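Local coordinates for protein type II restriction enzyme MunI (Mycoplasma, PDB 1D02) that recognises the double-stranded DNA sequence 5'-CAATTG-3' and, as a homodimer, cleaves it after the first C, at residues 47-52 against 94-99; 133-136 against 140-143; 16-21 against 27-32; 10-15 against 192-197. The protein carries 1 engineered substitution. One frame throughout, in Å; residues are numbered along the deposited sequence.

Contact 1 (47-52 against 94-99); sequences KHLKNL and ILFGEI
H48 and L49, in the loop that follows strand 40-44, close over F96 and I94 of strand 93-101, one of the inner strands of the mixed sheet in this PDDEXK-clan nuclease. The two residues are the middle pair of a type I beta turn from K47 to K50. Along H48, CB touches F96 CZ at 3.8 Å, and CG then lies level with the phenyl plane, at the rim. ND1 reaches F96 CE2 at 3.7 Å, while CD2 and NE2 on the other branch of the imidazole both meet I94 CD1, NE2 at 3.6 Å. With CG beside the backbone N (chi1 -49°), the imidazole is swung toward the strand and forms an offset edge-to-face pair with F96, the phenyl edge turned to the imidazole face and the planes 66° apart. ND1 is buried here and finds no hydrogen-bond partner. Y134 of helix 128-138 adds a further edge-to-face ring pair to F96, and H48 and L49 both touch I137 of that helix. E98, further along the strand, begins a Glu-Ile-Lys run that fits the E-X-K half of the clan's motif, and the bound DNA comes within about 4 Å of the contact's nearest atom. Both faces of the phenyl ring are covered: I94 CG2 sits toward the rim of one, and L49 CD1 makes a CH-pi contact with the other, 3.9 Å from the F96 ring centroid.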
loop_
_atom_site.group_PDB
_atom_site.type_symbol
_atom_site.label_atom_id
_atom_site.label_comp_id
_atom_site.label_asym_id
_atom_site.label_seq_id
_atom_site.Cartn_x
_atom_site.Cartn_y
_atom_site.Cartn_z
ATOM N N LYS D 47 11.047 10.156 -14.748
ATOM C CA LYS D 47 9.824 10.906 -15.018
ATOM C C LYS D 47 8.762 10.166 -15.825
ATOM O O LYS D 47 7.773 10.767 -16.240
ATOM C CB LYS D 47 10.195 12.211 -15.733
ATOM C CG LYS D 47 11.182 13.040 -14.912
ATOM C CD LYS D 47 11.300 14.473 -15.414
ATOM C CE LYS D 47 12.041 14.596 -16.723
ATOM N NZ LYS D 47 12.279 16.060 -17.025
ATOM N N HIS D 48 8.948 8.860 -16.025
ATOM C CA HIS D 48 8.007 8.082 -16.836
ATOM C C HIS D 48 6.576 8.036 -16.366
ATOM O O HIS D 48 5.679 7.804 -17.167
ATOM C CB HIS D 48 8.484 6.629 -16.975
ATOM C CG HIS D 48 9.919 6.505 -17.374
ATOM N ND1 HIS D 48 10.951 6.827 -16.522
ATOM C CD2 HIS D 48 10.495 6.141 -18.545
ATOM C CE1 HIS D 48 12.105 6.668 -17.150
ATOM N NE2 HIS D 48 11.855 6.252 -18.379
ATOM N N LEU D 49 6.364 8.250 -15.076
ATOM C CA LEU D 49 5.039 8.174 -14.468
ATOM C C LEU D 49 4.539 9.540 -13.982
ATOM O O LEU D 49 3.689 9.617 -13.091
ATOM C CB LEU D 49 5.112 7.179 -13.294
ATOM C CG LEU D 49 5.417 5.726 -13.704
ATOM C CD1 LEU D 49 6.374 5.080 -12.710
ATOM C CD2 LEU D 49 4.107 4.928 -13.778
ATOM N N LYS D 50 5.059 10.604 -14.587
ATOM C CA LYS D 50 4.693 11.965 -14.228
ATOM C C LYS D 50 3.241 12.329 -14.577
ATOM O O LYS D 50 2.653 13.200 -13.942
ATOM C CB LYS D 50 5.643 12.936 -14.964
ATOM C CG LYS D 50 5.490 14.434 -14.671
ATOM C CD LYS D 50 6.107 15.268 -15.821
ATOM C CE LYS D 50 7.357 16.071 -15.428
ATOM N NZ LYS D 50 7.103 17.122 -14.385
ATOM N N ASN D 51 2.667 11.667 -15.587
ATOM C CA ASN D 51 1.323 12.034 -16.058
ATOM C C ASN D 51 0.366 10.865 -15.931
ATOM O O ASN D 51 0.257 10.049 -16.846
ATOM C CB ASN D 51 1.446 12.496 -17.534
ATOM C CG ASN D 51 0.150 13.053 -18.095
ATOM O OD1 ASN D 51 -0.849 13.139 -17.403
ATOM N ND2 ASN D 51 0.169 13.437 -19.366
ATOM N N LEU D 52 -0.334 10.784 -14.799
ATOM C CA LEU D 52 -1.242 9.679 -14.552
ATOM C C LEU D 52 -2.693 9.947 -14.188
ATOM O O LEU D 52 -3.604 9.227 -14.642
ATOM C CB LEU D 52 -0.720 8.811 -13.403
ATOM C CG LEU D 52 0.617 8.090 -13.447
ATOM C CD1 LEU D 52 0.784 7.325 -12.113
ATOM C CD2 LEU D 52 0.641 7.138 -14.637
ATOM N N ILE D 94 11.968 -1.449 -18.221
ATOM C CA ILE D 94 12.350 -0.689 -17.036
ATOM C C ILE D 94 11.751 -1.254 -15.754
ATOM O O ILE D 94 10.578 -1.648 -15.720
ATOM C CB ILE D 94 11.854 0.768 -17.143
ATOM C CG1 ILE D 94 12.372 1.402 -18.429
ATOM C CG2 ILE D 94 12.315 1.574 -15.920
ATOM C CD1 ILE D 94 11.681 2.691 -18.823
ATOM N N LEU D 95 12.570 -1.284 -14.701
ATOM C CA LEU D 95 12.132 -1.746 -13.379
ATOM C C LEU D 95 12.103 -0.464 -12.545
ATOM O O LEU D 95 13.110 0.233 -12.454
ATOM C CB LEU D 95 13.156 -2.729 -12.785
ATOM C CG LEU D 95 12.956 -3.102 -11.307
ATOM C CD1 LEU D 95 11.679 -3.945 -11.199
ATOM C CD2 LEU D 95 14.161 -3.886 -10.775
ATOM N N PHE D 96 10.949 -0.141 -11.961
ATOM C CA PHE D 96 10.821 1.063 -11.144
ATOM C C PHE D 96 11.049 0.714 -9.686
ATOM O O PHE D 96 10.684 -0.374 -9.243
ATOM C CB PHE D 96 9.435 1.685 -11.375
ATOM C CG PHE D 96 9.278 2.260 -12.746
ATOM C CD1 PHE D 96 8.605 1.557 -13.748
ATOM C CD2 PHE D 96 9.871 3.475 -13.060
ATOM C CE1 PHE D 96 8.540 2.076 -15.055
ATOM C CE2 PHE D 96 9.806 3.998 -14.345
ATOM C CZ PHE D 96 9.140 3.296 -15.346
ATOM N N GLY D 97 11.680 1.620 -8.940
ATOM C CA GLY D 97 11.965 1.282 -7.564
ATOM C C GLY D 97 11.655 2.306 -6.506
ATOM O O GLY D 97 11.428 3.476 -6.805
ATOM N N GLU D 98 11.649 1.851 -5.257
ATOM C CA GLU D 98 11.403 2.731 -4.121
ATOM C C GLU D 98 12.455 2.419 -3.069
ATOM O O GLU D 98 13.054 1.338 -3.066
ATOM C CB GLU D 98 10.012 2.495 -3.512
ATOM C CG GLU D 98 8.828 2.822 -4.409
ATOM C CD GLU D 98 8.872 4.232 -4.998
ATOM O OE1 GLU D 98 9.512 5.138 -4.401
ATOM O OE2 GLU D 98 8.265 4.446 -6.076
ATOM N N ILE D 99 12.664 3.364 -2.157
ATOM C CA ILE D 99 13.627 3.190 -1.087
ATOM C C ILE D 99 12.885 3.625 0.170
ATOM O O ILE D 99 12.466 4.787 0.274
ATOM C CB ILE D 99 14.873 4.081 -1.297
ATOM C CG1 ILE D 99 15.636 3.628 -2.567
ATOM C CG2 ILE D 99 15.793 3.983 -0.083
ATOM C CD1 ILE D 99 16.862 4.441 -2.859
#

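Contact 2 (133-136 against 140-143); sequences AYRT and INDE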
loop_
_atom_site.group_PDB
_atom_site.type_symbol
_atom_site.label_atom_id
_atom_site.label_comp_id
_atom_site.label_asym_id
_atom_site.label_seq_id
_atom_site.Cartn_x
_atom_site.Cartn_y
_atom_site.Cartn_z
ATOM N N ALA D 133 -0.244 0.510 -14.666
ATOM C CA ALA D 133 0.578 1.578 -15.232
ATOM C C ALA D 133 2.064 1.165 -15.322
ATOM O O ALA D 133 2.744 1.400 -16.342
ATOM C CB ALA D 133 0.435 2.844 -14.382
ATOM N N TYR D 134 2.567 0.550 -14.252
ATOM C CA TYR D 134 3.965 0.123 -14.210
ATOM C C TYR D 134 4.257 -0.945 -15.263
ATOM O O TYR D 134 5.279 -0.885 -15.963
ATOM C CB TYR D 134 4.321 -0.437 -12.828
ATOM C CG TYR D 134 4.756 0.618 -11.812
ATOM C CD1 TYR D 134 4.060 1.815 -11.662
ATOM C CD2 TYR D 134 5.874 0.400 -11.010
ATOM C CE1 TYR D 134 4.484 2.781 -10.727
ATOM C CE2 TYR D 134 6.293 1.346 -10.079
ATOM C CZ TYR D 134 5.598 2.533 -9.949
ATOM O OH TYR D 134 6.065 3.487 -9.072
ATOM N N ARG D 135 3.362 -1.919 -15.376
ATOM C CA ARG D 135 3.578 -2.976 -16.370
ATOM C C ARG D 135 3.507 -2.433 -17.802
ATOM O O ARG D 135 4.280 -2.862 -18.674
ATOM C CB ARG D 135 2.573 -4.112 -16.171
ATOM C CG ARG D 135 2.817 -4.950 -14.901
ATOM C CD ARG D 135 2.024 -6.246 -15.000
ATOM N NE ARG D 135 2.084 -7.102 -13.811
ATOM C CZ ARG D 135 3.062 -7.957 -13.519
ATOM N NH1 ARG D 135 4.134 -8.095 -14.320
ATOM N NH2 ARG D 135 2.921 -8.758 -12.466
ATOM N N THR D 136 2.611 -1.477 -18.056
ATOM C CA THR D 136 2.490 -0.886 -19.391
ATOM C C THR D 136 3.731 -0.089 -19.761
ATOM O O THR D 136 4.288 -0.229 -20.855
ATOM C CB THR D 136 1.279 0.084 -19.482
ATOM O OG1 THR D 136 0.074 -0.660 -19.336
ATOM C CG2 THR D 136 1.282 0.855 -20.826
ATOM N N ILE D 140 7.196 -5.062 -18.339
ATOM C CA ILE D 140 7.266 -6.345 -17.644
ATOM C C ILE D 140 5.879 -6.924 -17.384
ATOM O O ILE D 140 5.190 -6.501 -16.454
ATOM C CB ILE D 140 8.005 -6.200 -16.275
ATOM C CG1 ILE D 140 9.373 -5.543 -16.503
ATOM C CG2 ILE D 140 8.158 -7.579 -15.579
ATOM C CD1 ILE D 140 10.090 -5.155 -15.201
ATOM N N ASN D 141 5.464 -7.900 -18.194
ATOM C CA ASN D 141 4.163 -8.526 -18.002
ATOM C C ASN D 141 4.214 -9.926 -17.388
ATOM O O ASN D 141 3.165 -10.563 -17.204
ATOM C CB ASN D 141 3.387 -8.548 -19.331
ATOM C CG ASN D 141 3.005 -7.150 -19.785
ATOM O OD1 ASN D 141 2.331 -6.425 -19.054
ATOM N ND2 ASN D 141 3.446 -6.757 -20.980
ATOM N N ASP D 142 5.418 -10.395 -17.057
ATOM C CA ASP D 142 5.570 -11.722 -16.459
ATOM C C ASP D 142 4.765 -11.753 -15.167
ATOM O O ASP D 142 4.987 -10.940 -14.268
ATOM C CB ASP D 142 7.037 -12.002 -16.151
ATOM C CG ASP D 142 7.930 -11.804 -17.346
ATOM O OD1 ASP D 142 8.623 -12.776 -17.730
ATOM O OD2 ASP D 142 7.950 -10.684 -17.903
ATOM N N GLU D 143 3.844 -12.703 -15.064
ATOM C CA GLU D 143 2.998 -12.776 -13.890
ATOM C C GLU D 143 3.680 -13.165 -12.592
ATOM O O GLU D 143 3.186 -12.825 -11.521
ATOM C CB GLU D 143 1.854 -13.751 -14.131
ATOM C CG GLU D 143 1.011 -13.400 -15.314
ATOM C CD GLU D 143 -0.107 -14.400 -15.522
ATOM O OE1 GLU D 143 -0.916 -14.207 -16.456
ATOM O OE2 GLU D 143 -0.174 -15.382 -14.750
HETATM O O HOH W 1 6.939 -3.046 -16.220
HETATM O O HOH W 2 3.752 -4.038 -21.149
#
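R135, near the C-terminal end of helix 128-138, reaches over to the chain just beyond the helix and binds main-chain oxygens of I140 and D142. NH1 serves both: it donates to I140 O at 2.9 Å (N-H...O 153°) and, less straight, to D142 O at 3.0 Å (132°). The I140 oxygen lies in the guanidinium plane, the D142 oxygen is tilted from it, and in each case NH1 stands above the plane of the carbonyl that accepts. The extended run from CG to NE passes alongside I140 O; R135 CG, the closest carbon of the arginine, comes within 3.2 Å of I140 O. NH2 is taken up by I145 O, so three carbonyls of the loop share one arginine. Two waters complete the helix end: one donates to Y134 O and accepts from I140 N at 2.9 Å, and the other donates to R135 O and accepts from N141 ND2 at 2.7 Å. A133, on this same turn, packs on F168 of the second subunit. D142 OD2 stays 5.8 Å from R135 NH1. One guanidinium thus ties the I140, D142 and I145 carbonyls to the helix, its charge met by main-chain oxygens and not by the D142 carboxylate.

Contact 3 (16-21 against 27-32); sequences AGLKAS and LYNVFN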
loop_
_atom_site.group_PDB
_atom_site.type_symbol
_atom_site.label_atom_id
_atom_site.label_comp_id
_atom_site.label_asym_id
_atom_site.label_seq_id
_atom_site.Cartn_x
_atom_site.Cartn_y
_atom_site.Cartn_z
ATOM N N ALA D 16 33.689 -2.934 -7.043
ATOM C CA ALA D 16 34.743 -3.250 -6.078
ATOM C C ALA D 16 35.638 -2.009 -5.899
ATOM O O ALA D 16 36.116 -1.731 -4.795
ATOM C CB ALA D 16 35.560 -4.460 -6.550
ATOM N N GLY D 17 35.858 -1.259 -6.972
ATOM C CA GLY D 17 36.662 -0.046 -6.863
ATOM C C GLY D 17 35.989 0.975 -5.938
ATOM O O GLY D 17 36.650 1.620 -5.125
ATOM N N LEU D 18 34.675 1.131 -6.080
ATOM C CA LEU D 18 33.922 2.058 -5.221
ATOM C C LEU D 18 34.066 1.607 -3.776
ATOM O O LEU D 18 34.342 2.420 -2.876
ATOM C CB LEU D 18 32.436 2.082 -5.634
ATOM C CG LEU D 18 31.488 2.880 -4.739
ATOM C CD1 LEU D 18 31.852 4.355 -4.724
ATOM C CD2 LEU D 18 30.062 2.714 -5.249
ATOM N N LYS D 19 33.901 0.311 -3.529
ATOM C CA LYS D 19 34.025 -0.193 -2.169
ATOM C C LYS D 19 35.433 0.095 -1.636
ATOM O O LYS D 19 35.606 0.599 -0.523
ATOM C CB LYS D 19 33.748 -1.703 -2.132
ATOM C CG LYS D 19 33.888 -2.319 -0.739
ATOM C CD LYS D 19 33.695 -3.837 -0.766
ATOM C CE LYS D 19 33.745 -4.427 0.637
ATOM N NZ LYS D 19 33.670 -5.918 0.605
ATOM N N ALA D 20 36.441 -0.177 -2.451
ATOM C CA ALA D 20 37.826 0.035 -2.011
ATOM C C ALA D 20 38.204 1.482 -1.738
ATOM O O ALA D 20 39.164 1.739 -1.007
ATOM C CB ALA D 20 38.790 -0.555 -3.047
ATOM N N SER D 21 37.465 2.415 -2.330
ATOM C CA SER D 21 37.720 3.844 -2.181
ATOM C C SER D 21 37.360 4.369 -0.791
ATOM O O SER D 21 37.787 5.458 -0.418
ATOM C CB SER D 21 36.908 4.636 -3.209
ATOM O OG SER D 21 35.546 4.711 -2.813
ATOM N N LEU D 27 22.405 3.531 -2.735
ATOM C CA LEU D 27 21.904 2.775 -3.895
ATOM C C LEU D 27 22.345 3.348 -5.233
ATOM O O LEU D 27 22.632 2.604 -6.188
ATOM C CB LEU D 27 20.370 2.670 -3.863
ATOM C CG LEU D 27 19.716 1.827 -4.977
ATOM C CD1 LEU D 27 18.490 1.122 -4.368
ATOM C CD2 LEU D 27 19.314 2.687 -6.182
ATOM N N TYR D 28 22.390 4.669 -5.311
ATOM C CA TYR D 28 22.775 5.335 -6.544
ATOM C C TYR D 28 24.234 5.164 -6.946
ATOM O O TYR D 28 24.510 4.775 -8.101
ATOM C CB TYR D 28 22.414 6.817 -6.464
ATOM C CG TYR D 28 20.967 7.008 -6.098
ATOM C CD1 TYR D 28 20.571 7.224 -4.765
ATOM C CD2 TYR D 28 19.985 6.923 -7.067
ATOM C CE1 TYR D 28 19.201 7.351 -4.435
ATOM C CE2 TYR D 28 18.647 7.050 -6.756
ATOM C CZ TYR D 28 18.255 7.259 -5.455
ATOM O OH TYR D 28 16.906 7.350 -5.200
ATOM N N ASN D 29 25.184 5.442 -6.055
ATOM C CA ASN D 29 26.564 5.278 -6.532
ATOM C C ASN D 29 26.933 3.806 -6.757
ATOM O O ASN D 29 27.723 3.488 -7.642
ATOM C CB ASN D 29 27.601 6.054 -5.666
ATOM C CG ASN D 29 27.665 5.615 -4.206
ATOM O OD1 ASN D 29 27.028 4.664 -3.775
ATOM N ND2 ASN D 29 28.490 6.327 -3.436
ATOM N N VAL D 30 26.294 2.912 -6.018
ATOM C CA VAL D 30 26.527 1.477 -6.168
ATOM C C VAL D 30 26.033 1.015 -7.554
ATOM O O VAL D 30 26.778 0.373 -8.316
ATOM C CB VAL D 30 25.789 0.687 -5.045
ATOM C CG1 VAL D 30 25.587 -0.790 -5.419
ATOM C CG2 VAL D 30 26.586 0.797 -3.730
ATOM N N PHE D 31 24.793 1.345 -7.913
ATOM C CA PHE D 31 24.329 0.893 -9.217
ATOM C C PHE D 31 25.001 1.641 -10.365
ATOM O O PHE D 31 25.235 1.046 -11.421
ATOM C CB PHE D 31 22.797 0.980 -9.327
ATOM C CG PHE D 31 22.099 -0.249 -8.809
ATOM C CD1 PHE D 31 21.357 -0.217 -7.629
ATOM C CD2 PHE D 31 22.223 -1.466 -9.492
ATOM C CE1 PHE D 31 20.755 -1.367 -7.147
ATOM C CE2 PHE D 31 21.620 -2.625 -9.003
ATOM C CZ PHE D 31 20.884 -2.570 -7.830
ATOM N N ASN D 32 25.298 2.929 -10.185
ATOM C CA ASN D 32 25.982 3.666 -11.249
ATOM C C ASN D 32 27.336 3.015 -11.506
ATOM O O ASN D 32 27.760 2.874 -12.657
ATOM C CB ASN D 32 26.184 5.136 -10.857
ATOM C CG ASN D 32 24.923 5.952 -11.006
ATOM O OD1 ASN D 32 24.720 6.960 -10.308
ATOM N ND2 ASN D 32 24.080 5.557 -11.946
#
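L18 of helix 12-21 projects onto N29 and V30 of helix 27-34, the second arm of a helical hairpin with a short link. Along the second helix, L27 and Y28 come first and turn their side chains to other parts of the fold. At N29 the contact begins: N29 O is 3.4 Å from L18 CD2, and the N29 side chain crosses the leucine at about a right angle, N29 CG lying 3.9 Å from L18 CD2. N29 CG takes the crowded position between backbone N and carbonyl carbon (chi1 61°). This folds the amide back toward the link, where OD1 accepts from N26 N and ND2 donates to E24 O. V30 follows: V30 N is 3.9 Å from L18 CD2, and V30 CG2 stays looser, 4.3 Å from the same methyl. The contact rests mainly on L18 CD2, set against the N29-V30 main chain and the N29 side chain. F31 then points away from the first helix, and N32 lies a turn beyond Y28. Around the pair, L18 also touches A23 and Q25 of the link, L27 and F31 rest on L189 of helix 186-197, and Y28 and N32 lie on L42 and E44 of strand 40-44.

Contact 4 (10-15 against 192-197); sequences LNWQAL and HFNEKL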
loop_
_atom_site.group_PDB
_atom_site.type_symbol
_atom_site.label_atom_id
_atom_site.label_comp_id
_atom_site.label_asym_id
_atom_site.label_seq_id
_atom_site.Cartn_x
_atom_site.Cartn_y
_atom_site.Cartn_z
ATOM N N LEU D 10 27.382 -7.637 -15.352
ATOM C CA LEU D 10 27.532 -6.350 -14.705
ATOM C C LEU D 10 29.017 -6.030 -14.459
ATOM O O LEU D 10 29.872 -6.920 -14.540
ATOM C CB LEU D 10 26.716 -6.372 -13.398
ATOM C CG LEU D 10 25.211 -6.581 -13.587
ATOM C CD1 LEU D 10 24.478 -6.404 -12.234
ATOM C CD2 LEU D 10 24.686 -5.539 -14.551
ATOM N N ASN D 11 29.318 -4.762 -14.173
ATOM C CA ASN D 11 30.705 -4.339 -13.961
ATOM C C ASN D 11 31.087 -4.440 -12.502
ATOM O O ASN D 11 31.192 -3.425 -11.800
ATOM C CB ASN D 11 30.863 -2.904 -14.445
ATOM C CG ASN D 11 32.317 -2.488 -14.595
ATOM O OD1 ASN D 11 33.215 -3.086 -13.993
ATOM N ND2 ASN D 11 32.547 -1.432 -15.361
ATOM N N TRP D 12 31.313 -5.669 -12.059
ATOM C CA TRP D 12 31.650 -5.927 -10.683
ATOM C C TRP D 12 32.972 -5.276 -10.276
ATOM O O TRP D 12 33.141 -4.920 -9.112
ATOM C CB TRP D 12 31.675 -7.437 -10.445
ATOM C CG TRP D 12 30.313 -8.066 -10.674
ATOM C CD1 TRP D 12 29.884 -8.735 -11.803
ATOM C CD2 TRP D 12 29.186 -8.038 -9.774
ATOM N NE1 TRP D 12 28.568 -9.122 -11.654
ATOM C CE2 TRP D 12 28.113 -8.714 -10.422
ATOM C CE3 TRP D 12 28.975 -7.508 -8.488
ATOM C CZ2 TRP D 12 26.856 -8.877 -9.826
ATOM C CZ3 TRP D 12 27.720 -7.665 -7.890
ATOM C CH2 TRP D 12 26.676 -8.350 -8.561
ATOM N N GLN D 13 33.901 -5.122 -11.222
ATOM C CA GLN D 13 35.183 -4.499 -10.888
ATOM C C GLN D 13 35.002 -3.025 -10.526
ATOM O O GLN D 13 35.678 -2.524 -9.616
ATOM C CB GLN D 13 36.180 -4.628 -12.046
ATOM C CG GLN D 13 36.543 -6.089 -12.380
ATOM C CD GLN D 13 35.784 -6.604 -13.598
ATOM O OE1 GLN D 13 34.598 -6.285 -13.786
ATOM N NE2 GLN D 13 36.466 -7.409 -14.437
ATOM N N ALA D 14 34.097 -2.330 -11.219
ATOM C CA ALA D 14 33.866 -0.919 -10.923
ATOM C C ALA D 14 33.254 -0.802 -9.535
ATOM O O ALA D 14 33.604 0.108 -8.797
ATOM C CB ALA D 14 32.944 -0.275 -11.941
ATOM N N LEU D 15 32.351 -1.719 -9.182
ATOM C CA LEU D 15 31.743 -1.683 -7.842
ATOM C C LEU D 15 32.802 -1.976 -6.762
ATOM O O LEU D 15 32.819 -1.338 -5.680
ATOM C CB LEU D 15 30.594 -2.700 -7.744
ATOM C CG LEU D 15 29.933 -2.826 -6.359
ATOM C CD1 LEU D 15 29.395 -1.451 -5.918
ATOM C CD2 LEU D 15 28.798 -3.816 -6.389
ATOM N N HIS D 192 21.138 -9.128 -5.492
ATOM C CA HIS D 192 19.699 -9.405 -5.488
ATOM C C HIS D 192 19.125 -9.076 -6.865
ATOM O O HIS D 192 18.404 -9.881 -7.456
ATOM C CB HIS D 192 18.981 -8.580 -4.416
ATOM C CG HIS D 192 17.530 -8.926 -4.269
ATOM N ND1 HIS D 192 16.553 -8.427 -5.105
ATOM C CD2 HIS D 192 16.903 -9.781 -3.423
ATOM C CE1 HIS D 192 15.388 -8.966 -4.785
ATOM N NE2 HIS D 192 15.576 -9.793 -3.771
ATOM N N PHE D 193 19.424 -7.882 -7.364
ATOM C CA PHE D 193 18.950 -7.474 -8.686
ATOM C C PHE D 193 19.474 -8.449 -9.758
ATOM O O PHE D 193 18.720 -8.969 -10.572
ATOM C CB PHE D 193 19.480 -6.073 -9.019
ATOM C CG PHE D 193 19.299 -5.687 -10.463
ATOM C CD1 PHE D 193 18.050 -5.323 -10.954
ATOM C CD2 PHE D 193 20.394 -5.700 -11.338
ATOM C CE1 PHE D 193 17.885 -4.972 -12.303
ATOM C CE2 PHE D 193 20.247 -5.355 -12.680
ATOM C CZ PHE D 193 18.985 -4.987 -13.167
ATOM N N ASN D 194 20.775 -8.705 -9.728
ATOM C CA ASN D 194 21.412 -9.567 -10.723
ATOM C C ASN D 194 20.815 -10.968 -10.828
ATOM O O ASN D 194 20.540 -11.467 -11.931
ATOM C CB ASN D 194 22.904 -9.678 -10.397
ATOM C CG ASN D 194 23.694 -10.311 -11.499
ATOM O OD1 ASN D 194 24.423 -11.290 -11.271
ATOM N ND2 ASN D 194 23.570 -9.774 -12.705
ATOM N N GLU D 195 20.604 -11.590 -9.681
ATOM C CA GLU D 195 20.103 -12.956 -9.611
ATOM C C GLU D 195 18.599 -13.121 -9.718
ATOM O O GLU D 195 18.116 -14.120 -10.249
ATOM C CB GLU D 195 20.575 -13.597 -8.300
ATOM C CG GLU D 195 22.086 -13.854 -8.229
ATOM C CD GLU D 195 22.608 -14.062 -6.796
ATOM O OE1 GLU D 195 21.813 -14.373 -5.878
ATOM O OE2 GLU D 195 23.839 -13.912 -6.594
ATOM N N LYS D 196 17.853 -12.125 -9.254
ATOM C CA LYS D 196 16.403 -12.248 -9.219
ATOM C C LYS D 196 15.532 -11.359 -10.087
ATOM O O LYS D 196 14.383 -11.713 -10.364
ATOM C CB LYS D 196 15.956 -12.092 -7.770
ATOM C CG LYS D 196 16.632 -13.097 -6.852
ATOM C CD LYS D 196 16.417 -12.783 -5.394
ATOM C CE LYS D 196 16.910 -13.944 -4.549
ATOM N NZ LYS D 196 17.051 -13.557 -3.121
ATOM N N LEU D 197 16.059 -10.221 -10.527
ATOM C CA LEU D 197 15.261 -9.276 -11.290
ATOM C C LEU D 197 15.752 -8.906 -12.690
ATOM O O LEU D 197 14.951 -8.609 -13.572
ATOM C CB LEU D 197 15.118 -7.989 -10.463
ATOM C CG LEU D 197 14.588 -8.167 -9.030
ATOM C CD1 LEU D 197 14.729 -6.823 -8.260
ATOM C CD2 LEU D 197 13.137 -8.605 -9.070
#
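A polar side chain, N194, fills the central place in a contact otherwise made of hydrocarbon, set against L10 and the indole of W12. Its CG stands at the edge of the W12 ring, 3.9 Å from W12 CZ2, with the amide turned 77° against the indole plane. L10 comes past in the opposite direction, and its CD1 lies 4.1 Å from N194 CG. The amide's direction follows from its first torsion: CG anti to the backbone N (chi1 -169°) carries it off helix 186-197 and into the angle between the leucine and the tryptophan. N194 CB takes part too, 4.1 Å from W12 CZ2. L10 and W12 also pack on each other, L10 CB lying 3.6 Å above one face of the indole, toward its rim. F193, one residue back on the helix, offers its ring edge, and its CD2 meets L10 CD1 at 4.2 Å. Between L10 and W12 the chain bends in an inverse gamma turn centred on N11, closed by a weak bond from W12 N to L10 O. N11 is also the N-cap of helix 12-21: its OD1 accepts from A14 N at 3.0 Å, the donor standing above the amide's carbonyl plane. The contact therefore joins the start of the first helix to the last helix, 186-197, where L10, W12 and L15 all reach V190. L10 and L15 also lie on V34 of helix 27-34, while F193 and L197 press on W149 of strand 148-153. Helices 27-34 and 186-197 thus lie side by side on the sheet, with helix 12-21 packed across their outer side.

Overall arrangement
Along the chain, contact 4 closes the largest loop and holds the other three inside it: contact 3 first, then contact 1, then contact 2. Contacts 3 and 4 share helix 12-21, with centres about 11 Å apart, and L15 meets V30. Contacts 1 and 2, centres about 12 Å apart, join where L49 CD1 packs on Y134 and I140 CD1 on I94 O. Contacts 2 and 3 are about 29 Å apart between centres, on opposite sides of the chain's centre. Alternate residues of strand 93-101 bridge them: F96 faces helix 128-138 and the 47-52 loop, while L95 (on F193 and L197) and I99 (on L27 and Y28) face the terminal helices. The sheet of this PDDEXK-clan nuclease is thus covered on both faces.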